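Local coordinates for pmbA-related protein (Thermotoga maritima, PDB 1VL4) that is of uncertain function but belongs to the peptidase U62 family, whose members are generally assigned metallopeptidase activity, at residues 45-50 against 134-139; 147-152 against 185-190; 180-185 against 208-213; 196-201 against 214-219; 221-226 against 390-395. One frame throughout, in Å; residues are numbered along the deposited sequence.

Contact 1: 45-50 against 134-139; sequences LRLANG and MAKKAH
Leu47 faces Ala135 and Gly50 faces His139 where strand 45-48 and helix 134-139 run 31° apart in N-to-C direction, their axes 9.4 Å apart at closest approach. It is a worked example of a helix laid on the face of an antiparallel sheet, joining the first family region to the central one. Two leucines converge on a single methyl. CD1 of Leu45 touches CB of Ala135 at 3.5 Å, reached because its CG sits between the backbone N and the carbonyl carbon (chi1 70°); CD1 of Leu47 is 4.1 Å from the same CB of Ala135 and also lies beside that residue's carbonyl. Past the strand, the chain turns so that CA of Gly50 lies over one face of the His139 imidazole, 3.5 Å from its centroid in a CH-pi contact. At these backbone angles a CB on Gly50 would jam against the carbonyl O of Asn49, and it would also run into NE2 of His139. Were His139 shortened to an alanine, CA of Gly50 would probably lose the ring that covers it. That CA of Gly50 stands 3.1 Å above the His139 ring plane, displaced toward the rim.

Contact 2: 147-152 against 185-190; sequences RVVMVP and MAIARD
Val149 and Met150 both face Ile187, and the backbone bonds record this double pairing. The carbonyl of Ile187 takes the N-H of Val149 at 2.8 Å (N to O) and, more weakly, that of Met150 at 3.4 Å (N to O). In return Ile187 N gives a nearly straight bond to Met150 O, 2.9 Å long, with the donor tilted 26° from the carbonyl plane. Farther on, Arg189 N meets Arg147 O almost along the C=O axis. CA-H...O contacts supplement these bonds, as where the CA of Ala188 approaches Arg147 O.

Apolar contacts gather around Ile187. Ile187 CG2 meets Val149 CG2 at 3.6 Å, while Ile187 CD1 runs alongside the CG of Met150, the two side chains pointing the same way. Ile187 CD1 also lies close to CG of Pro152. Beside it, the bent chain of Met185 brings SD and CE to the same proline carbon. On the other face of the sheet, Val148 CG1 lies by the methyl of Ala186, and helix 210-223 packs there through Ala218.

A further contact involves a charged group. Val149 CG1 lies 3.5 Å from the guanidinium plane of Arg189, over the centre of one face, while Arg189 NH1 bonds to the carbonyl of Glu146. The shift of one residue between the Val148-Ala188 and Met150-Ile187 pairs makes this a classic beta bulge, set in the long antiparallel hairpin formed by strands 148-167 and 172-188.

Contact 3: 180-185 against 208-213; sequences GFLFAM and LNPEEI
Leu182 is the bump, and the chain leading into helix 210-223 and its first turn supply the hollow, lined by Leu208, Pro210 and Ile213. This is helix-on-sheet packing within the central family region: strand 172-188 of the antiparallel sheet turns alternate side chains toward the helix, while Phe181 and Phe183 leave from the opposite face.

The branches of Leu182 divide the work. With CG anti to the backbone N (chi1 -173°) and chi2 at 52°, CD2 becomes the extended branch; it projects beyond the strand and reaches the proline, CD2 of Leu182 lying 3.8 Å from the CA of Pro210 and 3.9 Å from its CG, the two side chains crossing at about a right angle. Nearer the backbone, CB of Leu182 meets CD1 of Ile213 at 3.8 Å, and Leu208 closes the far wall more loosely with its CD1. The pocket has a further neighbour in Met134 of helix 128-143, which touches both Leu208 and Pro210.

Ile213 is itself a two-pronged bump. Its CD1 lies over the Leu182 carbonyl and CB, while CG2 is directed at the next inward residue along the strand, Ala184. Having just a methyl to offer, that small residue lets the isoleucine branch come close to the sheet.

The leading residues of the helix are fixed by an N-cap. Glu212 N gives its hydrogen to Asn209 OD1, coming in steeply from above the amide plane. On the sheet side, CG2 of Ile213 ends 4.0 Å from CB of Ala184.

Contact 4: 196-201 against 214-219; sequences GSWYEL and GKRAAE
Trp198 and Arg216 form the broad part of this contact, in which strand 196-201 runs across helix 214-219 at 152° between N-to-C directions, their axes 5.8 Å apart at closest. It is a helix packed on the face of an antiparallel sheet, here at strand 194-202, an outermost strand within this chain.

The backbones come close where Gly196 has no side chain and Ser197 turns its own away. Ser197 and Ala217 have CA atoms 4.2 Å apart, and CA of Gly196 lies 3.7 Å from Ala217 O; a CB on that glycine would collide with the same oxygen.

The aromatic contact has two levels. CB of Arg216 makes a CH-pi contact over the five-membered ring of Trp198, 4.0 Å from its centroid. Bent at chi2 and chi3, the arginine then follows the indole: Arg216 NE lies 3.5 Å from Trp198 NE1, and the guanidinium has Trp198 CZ2 over the centre of one face, the planes 25° apart. Losing the indole to an alanine would probably strip the guanidinium of its flat support, leaving Glu212 as its chief restraint.

Charges add a looser layer. The main partner of Arg216 is Glu212, in a salt bridge at NE, whereas Glu200 bonds to Asn209 N through OE1. Its carboxylate stands nearly perpendicular to the Arg216 guanidinium (86°), with Glu200 OE2 near that group's plane and 4.2 Å from Arg216 NH2, beyond salt-bridge range.

Contact 5: 221-226 against 390-395; sequences AISLIG and KGYWVE
Ser223 and Tyr392 meet through their hydroxyls. Ser223 holds OG between its backbone N and carbonyl carbon (chi1 70°), which directs the oxygen across to the tyrosine. The CB of Tyr392 does not aim straight at the other segment, but the long ring carries the OH back to it. The serine OG lies at the edge of the Tyr392 ring, in its plane. Ser223 OG and Tyr392 OH are modelled as hydrogen-bonded, either able to donate, but at 2.3 Å, and with a second conformer of the serine deposited, the pair is too short to trust in detail. Ser223 OG also bonds to the carbonyl of Glu220, earlier in the chain.

This is a helix-to-sheet junction between regions: the C-terminal part of segment 221-226, in the central family region, meets strand 384-395 of the mixed sheet in the C-terminal one. Leu224 provides the apolar part. Its CG lies anti to the carbonyl carbon with chi2 at 171°, and these torsions send CD2 to the tyrosine and CD1 to the lysine. CD2 of Leu224 comes to 3.6 Å from CZ of Tyr392, the side chains crossing at about a right angle, and also rests 3.7 Å from the carbonyl O of Gly391. The other methyl, CD1 of Leu224, touches CE of Lys390 at 4.1 Å. Beyond that carbon the lysine bends, taking NZ to a hydrogen bond with Ser195 OG.

Contacts 1 to 4 share the six-stranded antiparallel sheet, while contact 5 carries helix 210-223 on to the mixed sheet. Contacts 3 and 4 lie with centres about 7 Å apart, successive turns of that helix resting on neighbouring strands. Contact 1 is about 9 Å from contact 3 (centres), and helices 128-143 and 210-223 meet between them, Met134 O lying 3.4 Å from Pro210 CB. Contact 2 reaches contact 4 through a probable hydrogen bond from Ala186 N to Gly196 O, and touches contact 5 through Asp190 and Gly226. Contacts 1 and 5 are farthest apart, with centres about 26 Å from each other. None of the five is known to line a metal or substrate site.

Contact 1: 45-50 against 134-139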
# COMPACT_ATOMS: atom_id res chain seq x y z
N LEU A 45 -2.42 18.51 -1.85
CA LEU A 45 -3.72 18.71 -2.33
C LEU A 45 -3.97 18.13 -3.73
O LEU A 45 -3.06 18.06 -4.59
CB LEU A 45 -4.11 20.17 -2.25
CG LEU A 45 -3.45 21.16 -3.16
CD1 LEU A 45 -4.13 21.12 -4.54
CD2 LEU A 45 -3.59 22.54 -2.54
N ARG A 46 -5.22 17.71 -3.93
CA ARG A 46 -5.67 17.13 -5.21
C ARG A 46 -6.94 17.77 -5.67
O ARG A 46 -7.89 17.89 -4.88
CB ARG A 46 -5.86 15.64 -5.03
CG ARG A 46 -6.31 14.89 -6.26
CD ARG A 46 -6.51 13.39 -5.93
NE ARG A 46 -7.92 13.07 -5.64
CZ ARG A 46 -8.32 12.03 -4.91
NH1 ARG A 46 -7.45 11.20 -4.34
NH2 ARG A 46 -9.62 11.82 -4.72
N LEU A 47 -6.93 18.22 -6.91
CA LEU A 47 -8.11 18.66 -7.62
C LEU A 47 -8.58 17.51 -8.52
O LEU A 47 -7.78 16.86 -9.20
CB LEU A 47 -7.80 19.87 -8.50
CG LEU A 47 -7.00 21.01 -7.87
CD1 LEU A 47 -6.99 22.15 -8.87
CD2 LEU A 47 -7.62 21.46 -6.54
N ALA A 48 -9.87 17.28 -8.50
CA ALA A 48 -10.53 16.26 -9.28
C ALA A 48 -11.45 17.00 -10.24
O ALA A 48 -12.39 17.64 -9.82
CB ALA A 48 -11.34 15.38 -8.36
N ASN A 49 -11.16 16.94 -11.53
CA ASN A 49 -11.87 17.76 -12.51
C ASN A 49 -12.02 19.22 -12.05
O ASN A 49 -13.09 19.79 -12.10
CB ASN A 49 -13.23 17.10 -12.82
CG ASN A 49 -13.05 15.71 -13.43
OD1 ASN A 49 -12.51 15.56 -14.55
ND2 ASN A 49 -13.46 14.68 -12.69
N GLY A 50 -10.93 19.80 -11.57
CA GLY A 50 -10.96 21.20 -11.17
C GLY A 50 -11.40 21.48 -9.74
O GLY A 50 -11.04 22.51 -9.18
N MET A 134 -1.19 27.61 -7.38
CA MET A 134 -0.37 26.76 -8.25
C MET A 134 -1.14 25.58 -8.91
O MET A 134 -1.01 25.33 -10.12
CB MET A 134 0.86 26.23 -7.51
CG MET A 134 1.85 27.32 -7.18
SD MET A 134 3.34 26.76 -6.26
CE MET A 134 4.21 26.08 -7.59
N ALA A 135 -1.89 24.84 -8.10
CA ALA A 135 -2.70 23.73 -8.59
C ALA A 135 -3.80 24.21 -9.55
O ALA A 135 -3.95 23.63 -10.63
CB ALA A 135 -3.28 22.98 -7.40
N LYS A 136 -4.54 25.25 -9.18
CA LYS A 136 -5.54 25.86 -10.06
C LYS A 136 -4.99 26.39 -11.38
O LYS A 136 -5.64 26.30 -12.43
CB LYS A 136 -6.32 26.97 -9.34
CG LYS A 136 -7.05 26.54 -8.08
CD LYS A 136 -7.74 27.72 -7.41
CE LYS A 136 -8.76 27.28 -6.35
NZ LYS A 136 -9.01 28.34 -5.32
N LYS A 137 -3.78 26.93 -11.36
CA LYS A 137 -3.15 27.38 -12.55
C LYS A 137 -2.78 26.18 -13.43
O LYS A 137 -2.95 26.25 -14.64
CB LYS A 137 -1.92 28.20 -12.20
CG LYS A 137 -1.25 28.85 -13.40
CD LYS A 137 -2.10 30.00 -13.98
CE LYS A 137 -1.71 30.31 -15.43
NZ LYS A 137 -2.67 31.27 -16.08
N ALA A 138 -2.30 25.09 -12.83
CA ALA A 138 -2.02 23.90 -13.63
C ALA A 138 -3.31 23.35 -14.29
O ALA A 138 -3.30 22.96 -15.49
CB ALA A 138 -1.34 22.87 -12.79
N HIS A 139 -4.41 23.39 -13.55
CA HIS A 139 -5.69 22.93 -14.07
C HIS A 139 -6.13 23.79 -15.24
O HIS A 139 -6.63 23.27 -16.25
CB HIS A 139 -6.80 22.99 -13.01
CG HIS A 139 -8.14 22.56 -13.54
ND1 HIS A 139 -9.03 23.43 -14.13
CD2 HIS A 139 -8.70 21.34 -13.62
CE1 HIS A 139 -10.09 22.76 -14.54
NE2 HIS A 139 -9.91 21.49 -14.25

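Contact 2: 147-152 against 185-190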
# COMPACT_ATOMS: atom_id res chain seq x y z
N ARG A 147 -9.94 20.67 -27.16
CA ARG A 147 -9.81 19.25 -27.37
C ARG A 147 -9.70 18.49 -26.08
O ARG A 147 -9.92 17.28 -26.06
CB ARG A 147 -8.58 18.98 -28.25
CG ARG A 147 -8.75 19.51 -29.70
CD ARG A 147 -7.48 19.35 -30.48
NE ARG A 147 -6.52 20.35 -30.07
CZ ARG A 147 -5.41 20.66 -30.73
NH1 ARG A 147 -5.08 20.04 -31.85
NH2 ARG A 147 -4.60 21.59 -30.25
N VAL A 148 -9.33 19.17 -25.00
CA VAL A 148 -9.31 18.55 -23.67
C VAL A 148 -10.73 18.46 -23.14
O VAL A 148 -11.44 19.48 -23.06
CB VAL A 148 -8.40 19.33 -22.69
CG1 VAL A 148 -8.41 18.68 -21.34
CG2 VAL A 148 -7.01 19.36 -23.25
N VAL A 149 -11.16 17.23 -22.82
CA VAL A 149 -12.52 16.97 -22.38
C VAL A 149 -12.58 17.00 -20.85
O VAL A 149 -13.62 17.29 -20.27
CB VAL A 149 -13.12 15.62 -22.92
CG1 VAL A 149 -13.22 15.65 -24.41
CG2 VAL A 149 -12.32 14.41 -22.53
N MET A 150 -11.47 16.69 -20.21
CA MET A 150 -11.39 16.91 -18.80
C MET A 150 -9.98 16.82 -18.27
O MET A 150 -9.01 16.45 -18.98
CB MET A 150 -12.28 15.92 -18.06
CG MET A 150 -11.73 14.54 -17.93
SD MET A 150 -12.94 13.54 -17.03
CE MET A 150 -13.70 12.69 -18.41
N VAL A 151 -9.86 17.14 -16.99
CA VAL A 151 -8.59 17.14 -16.29
C VAL A 151 -8.79 16.37 -14.98
O VAL A 151 -9.13 16.94 -13.95
CB VAL A 151 -8.07 18.58 -16.09
CG1 VAL A 151 -6.68 18.55 -15.50
CG2 VAL A 151 -8.07 19.33 -17.42
N PRO A 152 -8.63 15.04 -15.04
CA PRO A 152 -9.16 14.27 -13.92
C PRO A 152 -8.39 14.50 -12.63
O PRO A 152 -8.94 14.35 -11.55
CB PRO A 152 -8.97 12.82 -14.39
CG PRO A 152 -8.71 12.93 -15.89
CD PRO A 152 -8.02 14.19 -16.08
N MET A 185 -2.92 15.63 -15.04
CA MET A 185 -3.32 14.62 -16.05
C MET A 185 -4.55 15.14 -16.80
O MET A 185 -5.54 15.57 -16.18
CB MET A 185 -3.62 13.25 -15.40
CG MET A 185 -3.79 12.12 -16.44
SD MET A 185 -5.17 11.05 -16.04
CE MET A 185 -5.89 10.68 -17.64
N ALA A 186 -4.48 15.08 -18.13
CA ALA A 186 -5.55 15.53 -18.97
C ALA A 186 -6.09 14.39 -19.87
O ALA A 186 -5.40 13.43 -20.15
CB ALA A 186 -5.12 16.71 -19.78
N ILE A 187 -7.36 14.48 -20.22
CA ILE A 187 -8.00 13.56 -21.21
C ILE A 187 -8.48 14.32 -22.44
O ILE A 187 -9.25 15.28 -22.31
CB ILE A 187 -9.19 12.79 -20.58
CG1 ILE A 187 -8.67 11.94 -19.40
CG2 ILE A 187 -9.91 11.92 -21.64
CD1 ILE A 187 -9.71 11.18 -18.67
N ALA A 188 -8.02 13.86 -23.63
CA ALA A 188 -8.37 14.46 -24.93
C ALA A 188 -9.47 13.64 -25.65
O ALA A 188 -9.58 12.42 -25.49
CB ALA A 188 -7.13 14.55 -25.80
N ARG A 189 -10.31 14.34 -26.39
CA ARG A 189 -11.41 13.74 -27.10
C ARG A 189 -10.94 12.91 -28.30
O ARG A 189 -10.23 13.41 -29.15
CB ARG A 189 -12.34 14.84 -27.59
CG ARG A 189 -13.53 14.34 -28.35
CD ARG A 189 -14.35 15.47 -28.88
NE ARG A 189 -15.08 16.16 -27.83
CZ ARG A 189 -14.67 17.27 -27.22
NH1 ARG A 189 -13.54 17.92 -27.57
NH2 ARG A 189 -15.41 17.78 -26.27
N ASP A 190 -11.35 11.63 -28.36
CA ASP A 190 -11.04 10.78 -29.50
C ASP A 190 -11.97 9.54 -29.51
O ASP A 190 -12.68 9.30 -28.53
CB ASP A 190 -9.55 10.37 -29.44
CG ASP A 190 -9.02 9.82 -30.75
OD1 ASP A 190 -9.64 10.05 -31.80
OD2 ASP A 190 -7.95 9.16 -30.72

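Contact 3: 180-185 against 208-213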
# COMPACT_ATOMS: atom_id res chain seq x y z
N GLY A 180 9.11 19.47 -3.33
CA GLY A 180 7.71 19.44 -3.75
C GLY A 180 7.60 18.93 -5.17
O GLY A 180 8.61 18.74 -5.86
N PHE A 181 6.35 18.83 -5.60
CA PHE A 181 5.90 18.06 -6.80
C PHE A 181 4.59 18.71 -7.21
O PHE A 181 3.76 19.10 -6.35
CB PHE A 181 5.75 16.61 -6.30
CG PHE A 181 4.96 15.68 -7.15
CD1 PHE A 181 5.61 14.91 -8.14
CD2 PHE A 181 3.61 15.41 -6.87
CE1 PHE A 181 4.88 13.94 -8.91
CE2 PHE A 181 2.88 14.47 -7.60
CZ PHE A 181 3.54 13.70 -8.63
N LEU A 182 4.41 18.88 -8.52
CA LEU A 182 3.16 19.28 -9.08
C LEU A 182 2.95 18.42 -10.30
O LEU A 182 3.87 18.27 -11.12
CB LEU A 182 3.18 20.75 -9.47
CG LEU A 182 1.90 21.42 -9.95
CD1 LEU A 182 0.71 21.25 -9.01
CD2 LEU A 182 2.15 22.91 -10.22
N PHE A 183 1.73 17.87 -10.41
CA PHE A 183 1.38 16.85 -11.40
C PHE A 183 0.03 17.24 -11.98
O PHE A 183 -0.85 17.76 -11.29
CB PHE A 183 1.31 15.44 -10.76
CG PHE A 183 0.59 14.36 -11.63
CD1 PHE A 183 1.32 13.59 -12.55
CD2 PHE A 183 -0.76 14.11 -11.49
CE1 PHE A 183 0.72 12.64 -13.30
CE2 PHE A 183 -1.37 13.15 -12.27
CZ PHE A 183 -0.62 12.40 -13.17
N ALA A 184 -0.14 16.98 -13.26
CA ALA A 184 -1.42 17.15 -13.91
C ALA A 184 -1.66 16.03 -14.92
O ALA A 184 -0.70 15.56 -15.57
CB ALA A 184 -1.49 18.49 -14.59
N MET A 185 -2.92 15.63 -15.04
CA MET A 185 -3.32 14.62 -16.05
C MET A 185 -4.55 15.14 -16.80
O MET A 185 -5.54 15.57 -16.18
CB MET A 185 -3.62 13.25 -15.40
CG MET A 185 -3.79 12.12 -16.44
SD MET A 185 -5.17 11.05 -16.04
CE MET A 185 -5.89 10.68 -17.64
N LEU A 208 8.86 25.14 -10.09
CA LEU A 208 7.64 24.55 -10.58
C LEU A 208 7.02 25.58 -11.49
O LEU A 208 6.90 26.73 -11.12
CB LEU A 208 6.65 24.22 -9.45
CG LEU A 208 7.13 23.14 -8.46
CD1 LEU A 208 6.16 22.91 -7.33
CD2 LEU A 208 7.46 21.82 -9.11
N ASN A 209 6.62 25.15 -12.68
CA ASN A 209 5.91 26.03 -13.61
C ASN A 209 4.54 25.42 -13.86
O ASN A 209 4.42 24.53 -14.69
CB ASN A 209 6.73 26.12 -14.90
CG ASN A 209 6.19 27.14 -15.88
OD1 ASN A 209 5.04 27.56 -15.81
ND2 ASN A 209 7.04 27.54 -16.83
N PRO A 210 3.53 25.83 -13.10
CA PRO A 210 2.15 25.37 -13.16
C PRO A 210 1.55 25.40 -14.56
O PRO A 210 0.99 24.42 -15.02
CB PRO A 210 1.45 26.39 -12.27
CG PRO A 210 2.42 26.63 -11.27
CD PRO A 210 3.68 26.80 -12.02
N GLU A 211 1.72 26.53 -15.22
CA GLU A 211 1.23 26.74 -16.55
C GLU A 211 1.89 25.74 -17.52
O GLU A 211 1.22 25.11 -18.33
CB GLU A 211 1.48 28.21 -16.96
CG GLU A 211 1.09 28.58 -18.43
N GLU A 212 3.20 25.57 -17.45
CA GLU A 212 3.84 24.62 -18.36
C GLU A 212 3.44 23.16 -18.08
O GLU A 212 3.33 22.35 -19.01
CB GLU A 212 5.35 24.76 -18.31
CG GLU A 212 6.10 23.74 -19.16
CD GLU A 212 5.71 23.81 -20.66
OE1 GLU A 212 5.16 24.83 -21.13
OE2 GLU A 212 5.98 22.84 -21.39
N ILE A 213 3.25 22.83 -16.81
CA ILE A 213 2.90 21.48 -16.43
C ILE A 213 1.51 21.11 -16.97
O ILE A 213 1.31 20.00 -17.47
CB ILE A 213 2.95 21.26 -14.88
CG1 ILE A 213 4.40 21.24 -14.40
CG2 ILE A 213 2.26 19.94 -14.50
CD1 ILE A 213 4.59 21.46 -12.89

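Contact 4: 196-201 against 214-219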
# COMPACT_ATOMS: atom_id res chain seq x y z
N GLY A 196 -3.00 11.94 -21.09
CA GLY A 196 -1.68 12.52 -21.06
C GLY A 196 -1.45 12.99 -19.63
O GLY A 196 -2.40 13.27 -18.90
N SER A 197 -0.19 13.02 -19.22
CA SER A 197 0.17 13.60 -17.93
C SER A 197 1.57 14.17 -17.95
O SER A 197 2.38 13.90 -18.87
CB SER A 197 -0.01 12.59 -16.81
OG SER A 197 0.95 11.54 -16.82
N TRP A 198 1.85 15.01 -16.96
CA TRP A 198 3.19 15.55 -16.80
C TRP A 198 3.37 15.93 -15.32
O TRP A 198 2.41 16.31 -14.67
CB TRP A 198 3.39 16.78 -17.71
CG TRP A 198 4.82 17.14 -17.89
CD1 TRP A 198 5.50 18.14 -17.29
CD2 TRP A 198 5.77 16.43 -18.69
NE1 TRP A 198 6.83 18.10 -17.65
CE2 TRP A 198 7.01 17.08 -18.53
CE3 TRP A 198 5.68 15.33 -19.55
CZ2 TRP A 198 8.16 16.66 -19.19
CZ3 TRP A 198 6.83 14.93 -20.22
CH2 TRP A 198 8.04 15.59 -20.03
N TYR A 199 4.61 15.86 -14.83
CA TYR A 199 4.96 16.31 -13.48
C TYR A 199 6.30 17.00 -13.51
O TYR A 199 7.15 16.77 -14.43
CB TYR A 199 5.02 15.13 -12.48
CG TYR A 199 6.11 14.13 -12.78
CD1 TYR A 199 7.41 14.27 -12.27
CD2 TYR A 199 5.85 13.06 -13.60
CE1 TYR A 199 8.43 13.33 -12.62
CE2 TYR A 199 6.84 12.14 -13.94
CZ TYR A 199 8.11 12.29 -13.47
OH TYR A 199 9.02 11.33 -13.85
N GLU A 200 6.51 17.84 -12.52
CA GLU A 200 7.86 18.36 -12.22
C GLU A 200 8.13 18.10 -10.71
O GLU A 200 7.23 18.17 -9.88
CB GLU A 200 7.96 19.86 -12.55
CG GLU A 200 8.18 20.22 -14.05
CD GLU A 200 7.88 21.72 -14.45
OE1 GLU A 200 7.81 22.64 -13.58
OE2 GLU A 200 7.73 21.96 -15.70
N LEU A 201 9.37 17.71 -10.40
CA LEU A 201 9.90 17.64 -9.01
C LEU A 201 10.79 18.85 -8.81
O LEU A 201 11.46 19.28 -9.76
CB LEU A 201 10.68 16.34 -8.82
CG LEU A 201 9.75 15.15 -8.66
CD1 LEU A 201 10.41 13.88 -9.19
CD2 LEU A 201 9.35 14.98 -7.20
N GLY A 214 0.55 22.01 -16.81
CA GLY A 214 -0.80 21.80 -17.33
C GLY A 214 -0.80 21.74 -18.85
O GLY A 214 -1.43 20.87 -19.43
N LYS A 215 -0.07 22.66 -19.46
CA LYS A 215 0.09 22.71 -20.94
C LYS A 215 0.69 21.39 -21.49
O LYS A 215 0.13 20.79 -22.41
CB LYS A 215 0.97 23.91 -21.30
CG LYS A 215 1.07 24.22 -22.80
CD LYS A 215 2.23 25.15 -23.12
CE LYS A 215 2.11 25.76 -24.53
NZ LYS A 215 3.46 26.17 -25.06
N ARG A 216 1.81 20.92 -20.93
CA ARG A 216 2.32 19.59 -21.28
C ARG A 216 1.38 18.39 -21.09
O ARG A 216 1.38 17.51 -21.93
CB ARG A 216 3.66 19.28 -20.61
CG ARG A 216 4.66 20.30 -21.01
CD ARG A 216 6.07 19.80 -21.21
NE ARG A 216 7.01 20.41 -20.27
CZ ARG A 216 8.32 20.50 -20.46
NH1 ARG A 216 8.88 20.02 -21.58
NH2 ARG A 216 9.09 21.05 -19.54
N ALA A 217 0.61 18.35 -20.01
CA ALA A 217 -0.33 17.29 -19.82
C ALA A 217 -1.35 17.25 -20.98
O ALA A 217 -1.67 16.17 -21.51
CB ALA A 217 -1.01 17.46 -18.47
N ALA A 218 -1.84 18.43 -21.38
CA ALA A 218 -2.79 18.56 -22.50
C ALA A 218 -2.12 18.13 -23.82
O ALA A 218 -2.63 17.27 -24.53
CB ALA A 218 -3.27 19.98 -22.61
N GLU A 219 -0.97 18.73 -24.13
CA GLU A 219 -0.15 18.37 -25.31
C GLU A 219 0.08 16.86 -25.41
O GLU A 219 -0.05 16.28 -26.47
CB GLU A 219 1.19 19.11 -25.29
CG GLU A 219 1.04 20.62 -25.57
CD GLU A 219 2.32 21.45 -25.27
OE1 GLU A 219 3.23 20.98 -24.55
OE2 GLU A 219 2.38 22.61 -25.74

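Contact 5: 221-226 against 390-395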
# COMPACT_ATOMS: atom_id res chain seq x y z
N ALA A 221 -1.85 14.40 -24.12
CA ALA A 221 -3.11 13.78 -24.48
C ALA A 221 -3.52 14.02 -25.94
O ALA A 221 -3.97 13.11 -26.63
CB ALA A 221 -4.22 14.28 -23.53
N ILE A 222 -3.37 15.26 -26.38
CA ILE A 222 -3.82 15.68 -27.71
C ILE A 222 -3.02 14.99 -28.82
O ILE A 222 -3.56 14.66 -29.88
CB ILE A 222 -3.69 17.20 -27.85
CG1 ILE A 222 -4.85 17.90 -27.14
CG2 ILE A 222 -3.69 17.65 -29.32
CD1 ILE A 222 -4.58 19.36 -26.78
N SER A 223 -1.73 14.80 -28.57
CA SER A 223 -0.84 14.21 -29.55
C SER A 223 -1.20 12.75 -29.87
O SER A 223 -0.80 12.24 -30.93
CB SER A 223 0.61 14.31 -29.08
OG SER A 223 0.85 13.47 -27.99
N LEU A 224 -1.95 12.11 -28.98
CA LEU A 224 -2.42 10.74 -29.20
C LEU A 224 -3.74 10.68 -29.96
O LEU A 224 -4.23 9.58 -30.27
CB LEU A 224 -2.54 9.98 -27.87
CG LEU A 224 -1.23 9.81 -27.13
CD1 LEU A 224 -1.53 9.24 -25.75
CD2 LEU A 224 -0.26 8.92 -27.91
N ILE A 225 -4.33 11.83 -30.27
CA ILE A 225 -5.57 11.81 -31.04
C ILE A 225 -5.24 11.29 -32.42
O ILE A 225 -4.26 11.74 -33.02
CB ILE A 225 -6.19 13.20 -31.15
CG1 ILE A 225 -6.61 13.70 -29.75
CG2 ILE A 225 -7.36 13.19 -32.16
CD1 ILE A 225 -7.05 15.15 -29.78
N GLY A 226 -6.07 10.35 -32.91
CA GLY A 226 -5.84 9.66 -34.17
C GLY A 226 -4.87 8.50 -34.07
O GLY A 226 -4.32 8.05 -35.08
N LYS A 390 2.28 3.39 -24.06
CA LYS A 390 1.80 4.46 -24.96
C LYS A 390 2.98 4.93 -25.79
O LYS A 390 4.10 4.99 -25.30
CB LYS A 390 1.33 5.66 -24.12
CG LYS A 390 -0.08 5.56 -23.50
CD LYS A 390 -0.26 6.66 -22.44
CE LYS A 390 -1.70 7.08 -22.28
NZ LYS A 390 -2.53 6.07 -21.53
N GLY A 391 2.72 5.31 -27.03
CA GLY A 391 3.76 5.82 -27.90
C GLY A 391 3.23 6.23 -29.28
O GLY A 391 2.03 6.47 -29.46
N TYR A 392 4.16 6.26 -30.25
CA TYR A 392 3.96 6.84 -31.57
C TYR A 392 4.68 5.97 -32.60
O TYR A 392 5.64 5.28 -32.24
CB TYR A 392 4.57 8.26 -31.59
CG TYR A 392 3.93 9.17 -30.57
CD1 TYR A 392 4.33 9.11 -29.25
CD2 TYR A 392 2.88 10.03 -30.91
CE1 TYR A 392 3.71 9.89 -28.28
CE2 TYR A 392 2.26 10.85 -29.93
CZ TYR A 392 2.69 10.76 -28.63
OH TYR A 392 2.13 11.54 -27.61
N TRP A 393 4.24 6.06 -33.85
CA TRP A 393 4.93 5.49 -35.01
C TRP A 393 5.75 6.62 -35.65
O TRP A 393 5.28 7.76 -35.78
CB TRP A 393 3.93 4.92 -36.02
CG TRP A 393 4.62 4.34 -37.21
CD1 TRP A 393 4.64 4.85 -38.48
CD2 TRP A 393 5.46 3.18 -37.23
NE1 TRP A 393 5.42 4.06 -39.29
CE2 TRP A 393 5.96 3.04 -38.53
CE3 TRP A 393 5.85 2.25 -36.26
CZ2 TRP A 393 6.80 1.99 -38.90
CZ3 TRP A 393 6.69 1.22 -36.63
CH2 TRP A 393 7.15 1.10 -37.92
N VAL A 394 6.99 6.30 -36.03
CA VAL A 394 7.87 7.24 -36.67
C VAL A 394 8.18 6.70 -38.05
O VAL A 394 8.49 5.54 -38.21
CB VAL A 394 9.19 7.36 -35.87
CG1 VAL A 394 10.21 8.26 -36.57
CG2 VAL A 394 8.90 7.86 -34.47
N GLU A 395 8.05 7.54 -39.06
CA GLU A 395 8.63 7.25 -40.38
C GLU A 395 9.37 8.47 -40.89
O GLU A 395 8.97 9.61 -40.68
CB GLU A 395 7.60 6.75 -41.39
CG GLU A 395 6.17 7.03 -41.03
CD GLU A 395 5.18 6.41 -42.02
OE1 GLU A 395 5.55 5.44 -42.73
OE2 GLU A 395 4.02 6.92 -42.07